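Local coordinates for intracellular protein transport protein USO1 (Saccharomyces cerevisiae S288c, PDB 6LSU), which is a vesicle-tethering protein required for protein transport from the endoplasmic reticulum to the Golgi complex, represented here by its globular head region, at residues A[598-603]-A[633-638]; A[605-610]-A[648-653]; A[581-586]-A[629-634]; A[502-507]-A[543-548]. All coordinates share one frame; numbering follows the deposited sequence.

Contact 1: A[598-603]-A[633-638]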
loop_
_atom_site.group_PDB
_atom_site.type_symbol
_atom_site.label_atom_id
_atom_site.label_comp_id
_atom_site.label_asym_id
_atom_site.label_seq_id
_atom_site.Cartn_x
_atom_site.Cartn_y
_atom_site.Cartn_z
ATOM N N ASN A 598 -19.993 -36.147 8.073
ATOM C CA ASN A 598 -21.017 -37.157 7.724
ATOM C C ASN A 598 -21.358 -37.053 6.235
ATOM O O ASN A 598 -21.589 -38.124 5.600
ATOM C CB ASN A 598 -22.253 -37.057 8.621
ATOM C CG ASN A 598 -21.961 -37.509 10.038
ATOM O OD1 ASN A 598 -20.829 -37.856 10.375
ATOM N ND2 ASN A 598 -22.969 -37.480 10.894
ATOM N N ASP A 599 -21.403 -35.846 5.683
ATOM C CA ASP A 599 -21.790 -35.667 4.268
ATOM C C ASP A 599 -20.659 -36.263 3.445
ATOM O O ASP A 599 -20.955 -36.932 2.440
ATOM C CB ASP A 599 -22.068 -34.206 3.928
ATOM C CG ASP A 599 -23.440 -33.726 4.350
ATOM O OD1 ASP A 599 -24.060 -34.373 5.231
ATOM O OD2 ASP A 599 -23.870 -32.703 3.803
ATOM N N PHE A 600 -19.412 -36.061 3.891
ATOM C CA PHE A 600 -18.205 -36.530 3.165
ATOM C C PHE A 600 -18.159 -38.067 3.157
ATOM O O PHE A 600 -18.027 -38.660 2.068
ATOM C CB PHE A 600 -16.931 -35.950 3.794
ATOM C CG PHE A 600 -15.657 -36.387 3.118
ATOM C CD1 PHE A 600 -15.486 -36.127 1.769
ATOM C CD2 PHE A 600 -14.676 -37.103 3.793
ATOM C CE1 PHE A 600 -14.323 -36.500 1.108
ATOM C CE2 PHE A 600 -13.526 -37.516 3.137
ATOM C CZ PHE A 600 -13.336 -37.182 1.801
ATOM N N LEU A 601 -18.276 -38.667 4.351
ATOM C CA LEU A 601 -18.214 -40.135 4.654
ATOM C C LEU A 601 -19.377 -40.897 4.018
ATOM O O LEU A 601 -19.322 -42.101 3.992
ATOM C CB LEU A 601 -18.264 -40.345 6.168
ATOM C CG LEU A 601 -17.014 -39.910 6.927
ATOM C CD1 LEU A 601 -17.145 -40.220 8.391
ATOM C CD2 LEU A 601 -15.759 -40.529 6.393
ATOM N N SER A 602 -20.407 -40.227 3.555
ATOM C CA SER A 602 -21.635 -40.855 3.028
ATOM C C SER A 602 -21.425 -41.271 1.580
ATOM O O SER A 602 -22.437 -41.481 0.910
ATOM C CB SER A 602 -22.808 -39.905 3.123
ATOM O OG SER A 602 -22.825 -39.059 1.990
ATOM N N ASP A 603 -20.186 -41.330 1.084
ATOM C CA ASP A 603 -19.957 -41.795 -0.313
ATOM C C ASP A 603 -18.638 -42.544 -0.405
ATOM O O ASP A 603 -17.628 -41.888 -0.757
ATOM C CB ASP A 603 -19.981 -40.668 -1.339
ATOM C CG ASP A 603 -19.931 -41.192 -2.759
ATOM O OD1 ASP A 603 -19.569 -42.389 -2.931
ATOM O OD2 ASP A 603 -20.272 -40.405 -3.672
ATOM N N GLY A 633 -7.692 -38.434 7.108
ATOM C CA GLY A 633 -7.377 -38.263 8.537
ATOM C C GLY A 633 -8.373 -37.355 9.218
ATOM O O GLY A 633 -8.987 -37.801 10.195
ATOM N N VAL A 634 -8.557 -36.137 8.698
ATOM C CA VAL A 634 -9.412 -35.101 9.346
ATOM C C VAL A 634 -10.825 -35.678 9.372
ATOM O O VAL A 634 -11.451 -35.616 10.430
ATOM C CB VAL A 634 -9.303 -33.716 8.654
ATOM C CG1 VAL A 634 -10.462 -32.781 9.011
ATOM C CG2 VAL A 634 -7.973 -33.045 8.972
ATOM N N ALA A 635 -11.286 -36.241 8.251
ATOM C CA ALA A 635 -12.628 -36.858 8.125
ATOM C C ALA A 635 -12.757 -37.926 9.209
ATOM O O ALA A 635 -13.853 -38.057 9.801
ATOM C CB ALA A 635 -12.844 -37.442 6.751
ATOM N N TYR A 636 -11.666 -38.648 9.500
ATOM C CA TYR A 636 -11.688 -39.657 10.585
ATOM C C TYR A 636 -11.994 -38.965 11.927
ATOM O O TYR A 636 -12.937 -39.386 12.611
ATOM C CB TYR A 636 -10.408 -40.500 10.622
ATOM C CG TYR A 636 -10.384 -41.315 11.884
ATOM C CD1 TYR A 636 -11.441 -42.141 12.199
ATOM C CD2 TYR A 636 -9.372 -41.179 12.800
ATOM C CE1 TYR A 636 -11.494 -42.830 13.394
ATOM C CE2 TYR A 636 -9.408 -41.866 14.000
ATOM C CZ TYR A 636 -10.465 -42.699 14.290
ATOM O OH TYR A 636 -10.497 -43.377 15.467
ATOM N N GLU A 637 -11.241 -37.913 12.270
ATOM C CA GLU A 637 -11.280 -37.167 13.569
ATOM C C GLU A 637 -12.670 -36.623 13.939
ATOM O O GLU A 637 -12.924 -36.408 15.139
ATOM C CB GLU A 637 -10.349 -35.964 13.480
ATOM C CG GLU A 637 -10.310 -35.144 14.750
ATOM C CD GLU A 637 -9.365 -35.686 15.804
ATOM O OE1 GLU A 637 -9.687 -35.572 17.009
ATOM O OE2 GLU A 637 -8.286 -36.180 15.416
ATOM N N PHE A 638 -13.539 -36.365 12.968
ATOM C CA PHE A 638 -14.881 -35.804 13.257
ATOM C C PHE A 638 -15.940 -36.796 12.771
ATOM O O PHE A 638 -17.116 -36.409 12.653
ATOM C CB PHE A 638 -14.919 -34.373 12.697
ATOM C CG PHE A 638 -13.804 -33.505 13.252
ATOM C CD1 PHE A 638 -13.851 -33.049 14.563
ATOM C CD2 PHE A 638 -12.683 -33.193 12.499
ATOM C CE1 PHE A 638 -12.822 -32.279 15.094
ATOM C CE2 PHE A 638 -11.659 -32.405 13.023
ATOM C CZ PHE A 638 -11.733 -31.941 14.321
#
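Beside Phe600 and Leu601, the two residues that meet Ala635 across this contact, the carbonyl oxygen Asp599 O accepts two hydrogen bonds. One comes from Ser602 OG at 2.9 Å; the other comes from Gln561 NE2 on helix 559-568. The hydroxyl reaches Asp599 O at a C=O...donor angle of 133° and lies 33° out of the carbonyl plane. Its bond folds the turn at Ser602 back onto the preceding helical turn.

No hydrogen bond crosses between 598-603 and 633-638, and the join is apolar. Ala635 CB lies at the edge of the Phe600 ring, near the ring plane, 3.5 Å from Phe600 CD2. The ring reaches the methyl because its CG lies opposite the backbone N (chi1 180°). Leu601 approaches the same methyl, with its CD2 4.3 Å from Ala635 CB. The CA atoms of Leu601 and Ala635 are 7.3 Å apart, a short spacing that the small alanine side chain permits. Both helices contribute to ARM 10, residues 591-635, of the armadillo-like alpha-solenoid, and here the helix 594-601 is set against the C-terminal part of helix 622-637. Leu590 touches both Phe600 and Ala635, while Tyr650 touches both Leu601 and Ala635. At the margin, Asn598 OD1 is hydrogen-bonded to Ser643 OG in the connection that follows helix 622-637.

Contact 2: A[605-610]-A[648-653]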
loop_
_atom_site.group_PDB
_atom_site.type_symbol
_atom_site.label_atom_id
_atom_site.label_comp_id
_atom_site.label_asym_id
_atom_site.label_seq_id
_atom_site.Cartn_x
_atom_site.Cartn_y
_atom_site.Cartn_z
ATOM N N SER A 605 -17.472 -44.501 -2.501
ATOM C CA SER A 605 -16.837 -44.461 -3.845
ATOM C C SER A 605 -15.725 -43.395 -3.884
ATOM O O SER A 605 -14.623 -43.651 -4.418
ATOM C CB SER A 605 -17.855 -44.220 -4.917
ATOM O OG SER A 605 -17.228 -43.549 -5.991
ATOM N N VAL A 606 -15.991 -42.222 -3.303
ATOM C CA VAL A 606 -15.037 -41.083 -3.230
ATOM C C VAL A 606 -13.901 -41.483 -2.294
ATOM O O VAL A 606 -12.733 -41.359 -2.721
ATOM C CB VAL A 606 -15.743 -39.772 -2.823
ATOM C CG1 VAL A 606 -14.814 -38.786 -2.115
ATOM C CG2 VAL A 606 -16.392 -39.113 -4.043
ATOM N N ILE A 607 -14.185 -42.010 -1.104
ATOM C CA ILE A 607 -13.071 -42.378 -0.176
ATOM C C ILE A 607 -12.159 -43.371 -0.900
ATOM O O ILE A 607 -10.930 -43.272 -0.671
ATOM C CB ILE A 607 -13.546 -42.936 1.174
ATOM C CG1 ILE A 607 -14.287 -41.886 1.999
ATOM C CG2 ILE A 607 -12.369 -43.474 1.964
ATOM C CD1 ILE A 607 -15.530 -41.351 1.314
ATOM N N LYS A 608 -12.721 -44.263 -1.742
ATOM C CA LYS A 608 -11.954 -45.305 -2.483
ATOM C C LYS A 608 -11.018 -44.594 -3.457
ATOM O O LYS A 608 -9.792 -44.791 -3.328
ATOM C CB LYS A 608 -12.871 -46.348 -3.142
ATOM C CG LYS A 608 -13.511 -47.327 -2.156
ATOM C CD LYS A 608 -14.053 -48.597 -2.775
ATOM C CE LYS A 608 -15.465 -48.477 -3.301
ATOM N NZ LYS A 608 -15.827 -49.640 -4.149
ATOM N N SER A 609 -11.547 -43.740 -4.344
ATOM C CA SER A 609 -10.725 -42.853 -5.244
ATOM C C SER A 609 -9.613 -42.112 -4.479
ATOM O O SER A 609 -8.438 -42.072 -4.929
ATOM C CB SER A 609 -11.601 -41.879 -5.909
ATOM O OG SER A 609 -12.485 -42.549 -6.792
ATOM N N LEU A 610 -9.927 -41.493 -3.351
ATOM C CA LEU A 610 -8.899 -40.706 -2.637
ATOM C C LEU A 610 -7.804 -41.646 -2.125
ATOM O O LEU A 610 -6.614 -41.356 -2.366
ATOM C CB LEU A 610 -9.562 -39.884 -1.531
ATOM C CG LEU A 610 -10.587 -38.858 -2.016
ATOM C CD1 LEU A 610 -11.200 -38.149 -0.843
ATOM C CD2 LEU A 610 -9.992 -37.862 -2.988
ATOM N N LYS A 648 -15.561 -46.737 13.424
ATOM C CA LYS A 648 -14.633 -47.895 13.606
ATOM C C LYS A 648 -14.433 -48.567 12.230
ATOM O O LYS A 648 -13.285 -48.966 11.913
ATOM C CB LYS A 648 -15.130 -48.832 14.721
ATOM C CG LYS A 648 -16.567 -48.600 15.201
ATOM C CD LYS A 648 -17.101 -49.638 16.174
ATOM C CE LYS A 648 -18.547 -50.014 15.909
ATOM N NZ LYS A 648 -18.921 -51.282 16.584
ATOM N N GLU A 649 -15.475 -48.622 11.388
ATOM C CA GLU A 649 -15.349 -49.188 10.017
ATOM C C GLU A 649 -14.397 -48.299 9.194
ATOM O O GLU A 649 -13.532 -48.829 8.460
ATOM C CB GLU A 649 -16.722 -49.336 9.353
ATOM C CG GLU A 649 -16.875 -50.660 8.629
ATOM C CD GLU A 649 -17.838 -50.696 7.453
ATOM O OE1 GLU A 649 -18.508 -49.667 7.183
ATOM O OE2 GLU A 649 -17.902 -51.759 6.794
ATOM N N TYR A 650 -14.532 -46.975 9.301
ATOM C CA TYR A 650 -13.723 -45.996 8.515
ATOM C C TYR A 650 -12.293 -45.945 9.059
ATOM O O TYR A 650 -11.366 -45.810 8.255
ATOM C CB TYR A 650 -14.349 -44.604 8.551
ATOM C CG TYR A 650 -13.559 -43.543 7.825
ATOM C CD1 TYR A 650 -13.584 -43.469 6.448
ATOM C CD2 TYR A 650 -12.828 -42.591 8.508
ATOM C CE1 TYR A 650 -12.885 -42.493 5.755
ATOM C CE2 TYR A 650 -12.098 -41.637 7.833
ATOM C CZ TYR A 650 -12.139 -41.567 6.452
ATOM O OH TYR A 650 -11.422 -40.631 5.754
ATOM N N PHE A 651 -12.127 -46.093 10.368
ATOM C CA PHE A 651 -10.810 -46.213 11.043
ATOM C C PHE A 651 -10.021 -47.401 10.501
ATOM O O PHE A 651 -8.831 -47.196 10.162
ATOM C CB PHE A 651 -10.941 -46.400 12.556
ATOM C CG PHE A 651 -9.600 -46.581 13.221
ATOM C CD1 PHE A 651 -8.727 -45.515 13.335
ATOM C CD2 PHE A 651 -9.199 -47.813 13.717
ATOM C CE1 PHE A 651 -7.483 -45.668 13.937
ATOM C CE2 PHE A 651 -7.956 -47.970 14.318
ATOM C CZ PHE A 651 -7.099 -46.898 14.430
ATOM N N GLU A 652 -10.647 -48.592 10.473
ATOM C CA GLU A 652 -10.020 -49.859 9.981
ATOM C C GLU A 652 -9.664 -49.649 8.505
ATOM O O GLU A 652 -8.538 -49.945 8.099
ATOM C CB GLU A 652 -10.946 -51.079 10.149
ATOM C CG GLU A 652 -11.277 -51.456 11.592
ATOM C CD GLU A 652 -10.203 -52.147 12.429
ATOM O OE1 GLU A 652 -9.154 -52.533 11.883
ATOM O OE2 GLU A 652 -10.415 -52.298 13.649
ATOM N N PHE A 653 -10.605 -49.085 7.760
ATOM C CA PHE A 653 -10.501 -48.869 6.299
ATOM C C PHE A 653 -9.298 -47.981 5.967
ATOM O O PHE A 653 -8.627 -48.243 4.959
ATOM C CB PHE A 653 -11.801 -48.234 5.827
ATOM C CG PHE A 653 -11.900 -48.053 4.342
ATOM C CD1 PHE A 653 -11.307 -46.969 3.727
ATOM C CD2 PHE A 653 -12.616 -48.946 3.568
ATOM C CE1 PHE A 653 -11.439 -46.780 2.365
ATOM C CE2 PHE A 653 -12.746 -48.754 2.206
ATOM C CZ PHE A 653 -12.152 -47.673 1.607
#
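The segments 605-610 and 648-653 run nearly parallel, their axes 20° apart in direction and 12.8 Å apart at closest approach, with Ile607 and Tyr650 the nearest CA pair at 9.4 Å. Such a separation is bridged mainly by Ile607 from one helix and by Tyr650 and Phe653 from the other. Ile607 CG2 is the shared contact point, 3.5 Å from Phe653 CE1 and 3.9 Å from Tyr650 CE1. Against Tyr650 this methyl sits at the ring edge, close to the ring plane. Ile607 CG1 is 4.1 Å from the same Tyr650 CE1. The geometry fits an alpha-solenoid, in which helix 604-614 of ARM 10 is packed against helix 647-658, beyond the end of that repeat. Lys608 lends only the aliphatic start of its chain: its CG is 4.0 Å from Phe653 CZ, at the ring edge, and the side chains cross at about a right angle. Farther along, a bend at chi3 (-86°) carries the lysine's amino end off the contact. Phe645 meets both Tyr650 and Phe653 edge-to-face. The buried phenol of Tyr650 has a polar partner too, since its OH is hydrogen-bonded to Leu632 O on helix 622-637.

Contact 3: A[581-586]-A[629-634]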
loop_
_atom_site.group_PDB
_atom_site.type_symbol
_atom_site.label_atom_id
_atom_site.label_comp_id
_atom_site.label_asym_id
_atom_site.label_seq_id
_atom_site.Cartn_x
_atom_site.Cartn_y
_atom_site.Cartn_z
ATOM N N SER A 581 -6.975 -26.248 -3.970
ATOM C CA SER A 581 -8.076 -25.348 -3.594
ATOM C C SER A 581 -9.210 -26.198 -3.056
ATOM O O SER A 581 -9.556 -25.978 -1.881
ATOM C CB SER A 581 -8.460 -24.457 -4.737
ATOM O OG SER A 581 -7.398 -23.563 -5.023
ATOM N N TYR A 582 -9.710 -27.174 -3.835
ATOM C CA TYR A 582 -10.740 -28.156 -3.343
ATOM C C TYR A 582 -10.264 -28.841 -2.070
ATOM O O TYR A 582 -11.040 -28.845 -1.089
ATOM C CB TYR A 582 -11.065 -29.245 -4.357
ATOM C CG TYR A 582 -11.813 -28.765 -5.571
ATOM C CD1 TYR A 582 -13.084 -28.214 -5.469
ATOM C CD2 TYR A 582 -11.250 -28.874 -6.834
ATOM C CE1 TYR A 582 -13.752 -27.719 -6.587
ATOM C CE2 TYR A 582 -11.905 -28.424 -7.974
ATOM C CZ TYR A 582 -13.169 -27.837 -7.850
ATOM O OH TYR A 582 -13.826 -27.420 -8.991
ATOM N N LEU A 583 -9.040 -29.368 -2.052
ATOM C CA LEU A 583 -8.593 -30.206 -0.906
ATOM C C LEU A 583 -8.581 -29.387 0.385
ATOM O O LEU A 583 -9.322 -29.771 1.326
ATOM C CB LEU A 583 -7.219 -30.812 -1.215
ATOM C CG LEU A 583 -7.297 -32.084 -2.046
ATOM C CD1 LEU A 583 -5.973 -32.361 -2.715
ATOM C CD2 LEU A 583 -7.749 -33.240 -1.176
ATOM N N THR A 584 -7.833 -28.278 0.406
ATOM C CA THR A 584 -7.719 -27.322 1.554
ATOM C C THR A 584 -9.123 -26.806 1.944
ATOM O O THR A 584 -9.427 -26.684 3.177
ATOM C CB THR A 584 -6.842 -26.126 1.165
ATOM O OG1 THR A 584 -7.337 -25.460 -0.013
ATOM C CG2 THR A 584 -5.418 -26.526 0.868
ATOM N N PHE A 585 -9.977 -26.535 0.957
ATOM C CA PHE A 585 -11.360 -26.115 1.256
ATOM C C PHE A 585 -12.020 -27.235 2.069
ATOM O O PHE A 585 -12.282 -26.977 3.289
ATOM C CB PHE A 585 -12.127 -25.737 -0.013
ATOM C CG PHE A 585 -13.538 -25.341 0.273
ATOM C CD1 PHE A 585 -13.834 -24.540 1.368
ATOM C CD2 PHE A 585 -14.583 -25.775 -0.534
ATOM C CE1 PHE A 585 -15.142 -24.153 1.632
ATOM C CE2 PHE A 585 -15.895 -25.401 -0.257
ATOM C CZ PHE A 585 -16.168 -24.599 0.823
ATOM N N LEU A 586 -12.203 -28.435 1.471
ATOM C CA LEU A 586 -12.873 -29.570 2.176
ATOM C C LEU A 586 -12.222 -29.844 3.531
ATOM O O LEU A 586 -13.004 -30.001 4.490
ATOM C CB LEU A 586 -12.855 -30.841 1.339
ATOM C CG LEU A 586 -14.082 -30.959 0.447
ATOM C CD1 LEU A 586 -13.877 -31.986 -0.631
ATOM C CD2 LEU A 586 -15.286 -31.246 1.292
ATOM N N THR A 629 -4.349 -37.306 1.836
ATOM C CA THR A 629 -4.139 -38.123 3.065
ATOM C C THR A 629 -4.760 -37.350 4.222
ATOM O O THR A 629 -5.484 -37.950 5.021
ATOM C CB THR A 629 -2.657 -38.393 3.327
ATOM O OG1 THR A 629 -2.107 -38.948 2.132
ATOM C CG2 THR A 629 -2.415 -39.248 4.555
ATOM N N MET A 630 -4.471 -36.050 4.300
ATOM C CA MET A 630 -4.949 -35.163 5.399
ATOM C C MET A 630 -6.495 -35.138 5.430
ATOM O O MET A 630 -7.135 -35.216 6.534
ATOM C CB MET A 630 -4.434 -33.750 5.180
ATOM C CG MET A 630 -4.398 -32.975 6.468
ATOM S SD MET A 630 -4.009 -31.246 6.191
ATOM C CE MET A 630 -2.365 -31.414 5.491
ATOM N N LEU A 631 -7.107 -35.043 4.244
ATOM C CA LEU A 631 -8.577 -35.042 4.132
ATOM C C LEU A 631 -9.126 -36.250 4.893
ATOM O O LEU A 631 -10.115 -36.074 5.708
ATOM C CB LEU A 631 -8.943 -35.092 2.651
ATOM C CG LEU A 631 -10.210 -34.345 2.268
ATOM C CD1 LEU A 631 -10.780 -34.858 0.936
ATOM C CD2 LEU A 631 -11.259 -34.481 3.376
ATOM N N LEU A 632 -8.572 -37.440 4.619
ATOM C CA LEU A 632 -9.105 -38.716 5.157
ATOM C C LEU A 632 -8.889 -38.774 6.671
ATOM O O LEU A 632 -9.843 -39.149 7.404
ATOM C CB LEU A 632 -8.404 -39.885 4.446
ATOM C CG LEU A 632 -8.724 -39.981 2.961
ATOM C CD1 LEU A 632 -7.826 -40.989 2.285
ATOM C CD2 LEU A 632 -10.197 -40.333 2.746
ATOM N N GLY A 633 -7.692 -38.434 7.108
ATOM C CA GLY A 633 -7.377 -38.263 8.537
ATOM C C GLY A 633 -8.373 -37.355 9.218
ATOM O O GLY A 633 -8.987 -37.801 10.195
ATOM N N VAL A 634 -8.557 -36.137 8.698
ATOM C CA VAL A 634 -9.412 -35.101 9.346
ATOM C C VAL A 634 -10.825 -35.678 9.372
ATOM O O VAL A 634 -11.451 -35.616 10.430
ATOM C CB VAL A 634 -9.303 -33.716 8.654
ATOM C CG1 VAL A 634 -10.462 -32.781 9.011
ATOM C CG2 VAL A 634 -7.973 -33.045 8.972
#
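Leu583, Leu586 and Leu631 form this buried contact between two neighbouring armadillo repeats of the alpha-solenoid: 581-586 belongs to ARM 9 on helix 577-590, and 629-634 to ARM 10 on helix 622-637. The backbones come close, with 7.0 Å between the CA atoms of Leu583 and Leu631.

The interactions across the segments are apolar, and no hydrogen bond crosses. Leu631 points toward the other helix, where its CD1 meets Leu583 CD2 and both of its methyls lie loosely near Leu586. The tip of Leu583 comes forward to meet it, the two side chains lying nearly perpendicular. The apolar surround continues with Leu567 and Leu627 against Leu583, Ile563 against Leu586, and Ile587 and Leu590 against Leu631.

Several polar groups find partners within their own helix. Backbone bonds include Leu586 N to Tyr582 O at 2.8 Å and Gly633 N to Thr629 O at 3.1 Å. Buried hydroxyls turn back onto their own helices: Ser581 OG bonds to Arg577 O, Thr584 OG1 to Ile580 O, and Thr629 OG1 to Lys625 O. Thr629 OG1 also has a weak hydrogen bond with Arg666 NH1, outside that helix.

Across the segments, the closest approach is methyl to methyl, Leu583 CD2 to Leu631 CD1 at 4.0 Å; that of Leu586 CB to Leu631 CD2 is looser at 4.5 Å.

Contact 4: A[502-507]-A[543-548]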
loop_
_atom_site.group_PDB
_atom_site.type_symbol
_atom_site.label_atom_id
_atom_site.label_comp_id
_atom_site.label_asym_id
_atom_site.label_seq_id
_atom_site.Cartn_x
_atom_site.Cartn_y
_atom_site.Cartn_z
ATOM N N VAL A 502 -19.158 -21.209 -9.504
ATOM C CA VAL A 502 -17.748 -21.662 -9.640
ATOM C C VAL A 502 -17.538 -22.889 -8.744
ATOM O O VAL A 502 -17.059 -23.944 -9.198
ATOM C CB VAL A 502 -16.766 -20.536 -9.297
ATOM C CG1 VAL A 502 -15.343 -21.056 -9.136
ATOM C CG2 VAL A 502 -16.832 -19.430 -10.339
ATOM N N LEU A 503 -17.930 -22.781 -7.498
ATOM C CA LEU A 503 -17.599 -23.827 -6.491
ATOM C C LEU A 503 -18.237 -25.194 -6.844
ATOM O O LEU A 503 -17.649 -26.227 -6.435
ATOM C CB LEU A 503 -18.104 -23.371 -5.136
ATOM C CG LEU A 503 -17.790 -24.329 -4.007
ATOM C CD1 LEU A 503 -16.338 -24.235 -3.678
ATOM C CD2 LEU A 503 -18.610 -24.068 -2.761
ATOM N N LEU A 504 -19.393 -25.237 -7.513
ATOM C CA LEU A 504 -20.224 -26.468 -7.613
ATOM C C LEU A 504 -20.428 -26.879 -9.080
ATOM O O LEU A 504 -21.224 -27.784 -9.340
ATOM C CB LEU A 504 -21.586 -26.253 -6.908
ATOM C CG LEU A 504 -21.542 -25.948 -5.403
ATOM C CD1 LEU A 504 -22.890 -25.467 -4.885
ATOM C CD2 LEU A 504 -21.115 -27.171 -4.599
ATOM N N ASN A 505 -19.795 -26.206 -10.017
ATOM C CA ASN A 505 -19.879 -26.541 -11.458
ATOM C C ASN A 505 -18.488 -26.898 -11.936
ATOM O O ASN A 505 -17.501 -26.590 -11.224
ATOM C CB ASN A 505 -20.467 -25.463 -12.359
ATOM C CG ASN A 505 -21.957 -25.288 -12.147
ATOM O OD1 ASN A 505 -22.508 -25.826 -11.184
ATOM N ND2 ASN A 505 -22.606 -24.502 -13.009
ATOM N N TYR A 506 -18.463 -27.615 -13.059
ATOM C CA TYR A 506 -17.239 -28.123 -13.687
ATOM C C TYR A 506 -16.909 -27.124 -14.786
ATOM O O TYR A 506 -17.825 -26.741 -15.546
ATOM C CB TYR A 506 -17.422 -29.562 -14.170
ATOM C CG TYR A 506 -16.222 -30.064 -14.925
ATOM C CD1 TYR A 506 -15.035 -30.359 -14.256
ATOM C CD2 TYR A 506 -16.232 -30.132 -16.311
ATOM C CE1 TYR A 506 -13.911 -30.756 -14.959
ATOM C CE2 TYR A 506 -15.111 -30.526 -17.024
ATOM C CZ TYR A 506 -13.951 -30.844 -16.347
ATOM O OH TYR A 506 -12.850 -31.253 -17.044
ATOM N N ASP A 507 -15.663 -26.664 -14.828
ATOM C CA ASP A 507 -15.196 -25.787 -15.935
ATOM C C ASP A 507 -14.000 -26.509 -16.545
ATOM O O ASP A 507 -12.992 -26.678 -15.839
ATOM C CB ASP A 507 -14.920 -24.351 -15.457
ATOM C CG ASP A 507 -14.627 -23.347 -16.560
ATOM O OD1 ASP A 507 -15.226 -23.451 -17.648
ATOM O OD2 ASP A 507 -13.767 -22.481 -16.343
ATOM N N ARG A 543 -23.748 -26.084 2.871
ATOM C CA ARG A 543 -23.939 -27.562 2.901
ATOM C C ARG A 543 -25.262 -27.921 2.204
ATOM O O ARG A 543 -25.284 -28.827 1.333
ATOM C CB ARG A 543 -23.880 -28.106 4.332
ATOM C CG ARG A 543 -23.454 -29.559 4.397
ATOM C CD ARG A 543 -23.141 -30.103 5.783
ATOM N NE ARG A 543 -24.259 -29.954 6.700
ATOM C CZ ARG A 543 -25.446 -30.562 6.593
ATOM N NH1 ARG A 543 -25.708 -31.391 5.598
ATOM N NH2 ARG A 543 -26.391 -30.310 7.481
ATOM N N ASN A 544 -26.355 -27.259 2.531
ATOM C CA ASN A 544 -27.694 -27.790 2.143
ATOM C C ASN A 544 -28.064 -27.297 0.746
ATOM O O ASN A 544 -29.212 -27.438 0.374
ATOM C CB ASN A 544 -28.717 -27.556 3.255
ATOM C CG ASN A 544 -28.337 -28.376 4.483
ATOM O OD1 ASN A 544 -28.090 -29.587 4.378
ATOM N ND2 ASN A 544 -28.220 -27.725 5.638
ATOM N N VAL A 545 -27.102 -26.793 -0.018
ATOM C CA VAL A 545 -27.319 -26.469 -1.452
ATOM C C VAL A 545 -27.199 -27.763 -2.265
ATOM O O VAL A 545 -26.236 -28.552 -2.052
ATOM C CB VAL A 545 -26.340 -25.388 -1.957
ATOM C CG1 VAL A 545 -26.190 -25.418 -3.454
ATOM C CG2 VAL A 545 -26.768 -24.004 -1.521
ATOM N N THR A 546 -28.106 -27.922 -3.224
ATOM C CA THR A 546 -28.213 -29.081 -4.146
ATOM C C THR A 546 -27.943 -28.586 -5.572
ATOM O O THR A 546 -28.250 -27.410 -5.848
ATOM C CB THR A 546 -29.616 -29.670 -4.010
ATOM O OG1 THR A 546 -30.444 -28.635 -4.555
ATOM C CG2 THR A 546 -29.992 -30.009 -2.578
ATOM N N THR A 547 -27.381 -29.427 -6.444
ATOM C CA THR A 547 -26.981 -29.008 -7.815
ATOM C C THR A 547 -27.356 -30.070 -8.854
ATOM O O THR A 547 -27.946 -31.112 -8.479
ATOM C CB THR A 547 -25.476 -28.721 -7.886
ATOM O OG1 THR A 547 -24.790 -29.976 -7.895
ATOM C CG2 THR A 547 -24.971 -27.889 -6.728
ATOM N N GLY A 548 -27.038 -29.766 -10.119
ATOM C CA GLY A 548 -26.940 -30.715 -11.245
ATOM C C GLY A 548 -25.672 -30.471 -12.059
ATOM O O GLY A 548 -25.540 -29.360 -12.609
#
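Leu504 CD1 touches both partners across the contact, 3.6 Å from Val545 CG1 and 3.7 Å from Thr547 CG2. The threonine methyl also lies 3.8 Å from Leu504 CB, so this one group touches the leucine at both its root and a branch tip. Val545 and Thr547 both direct their side chains at Leu504 while Thr546, between them, points away, the alternation expected of extended chain. The contact thus sets Leu504, in the helical region 499-504 of ARM 8, against the short strand leading into ARM 9 of the armadillo-like solenoid.

Next out, the polar branch of Thr547 probably helps to hold its rotation. A chi1 of 75° brings OG1 to Thr562 and turns CG2 to Leu504; OG1 is hydrogen-bonded to Thr562 OG1 and, weakly, to Leu557 O. Backbone bonds between Thr547 and Leu557 hold the strand in a two-stranded antiparallel pair with 557-558. Ala559 and Ile563 of helix 559-568 also touch Leu504.

Contacts 1, 2 and 3 form one continuous packed region, with helix 622-637 at its centre; contacts 1 and 3 share Gly633 and Val634 and have centres about 10 Å apart. Phe600 of contact 1 extends into both neighbours, its CZ lying 3.6 Å from Leu631 CD1 of contact 3 and 3.5 Å from Leu610 CD1 of contact 2. Along the chain, the segments of contact 2 alternate with those of contacts 1 and 3. Contact 4 closes earlier in sequence, its centre about 19 Å from that of contact 1, yet a salt bridge joins them, Arg543 NH1 to Asp599 OD2 at 2.9 Å. Leu503 CD1 also packs 3.6 Å from Phe585 CE2 of contact 3.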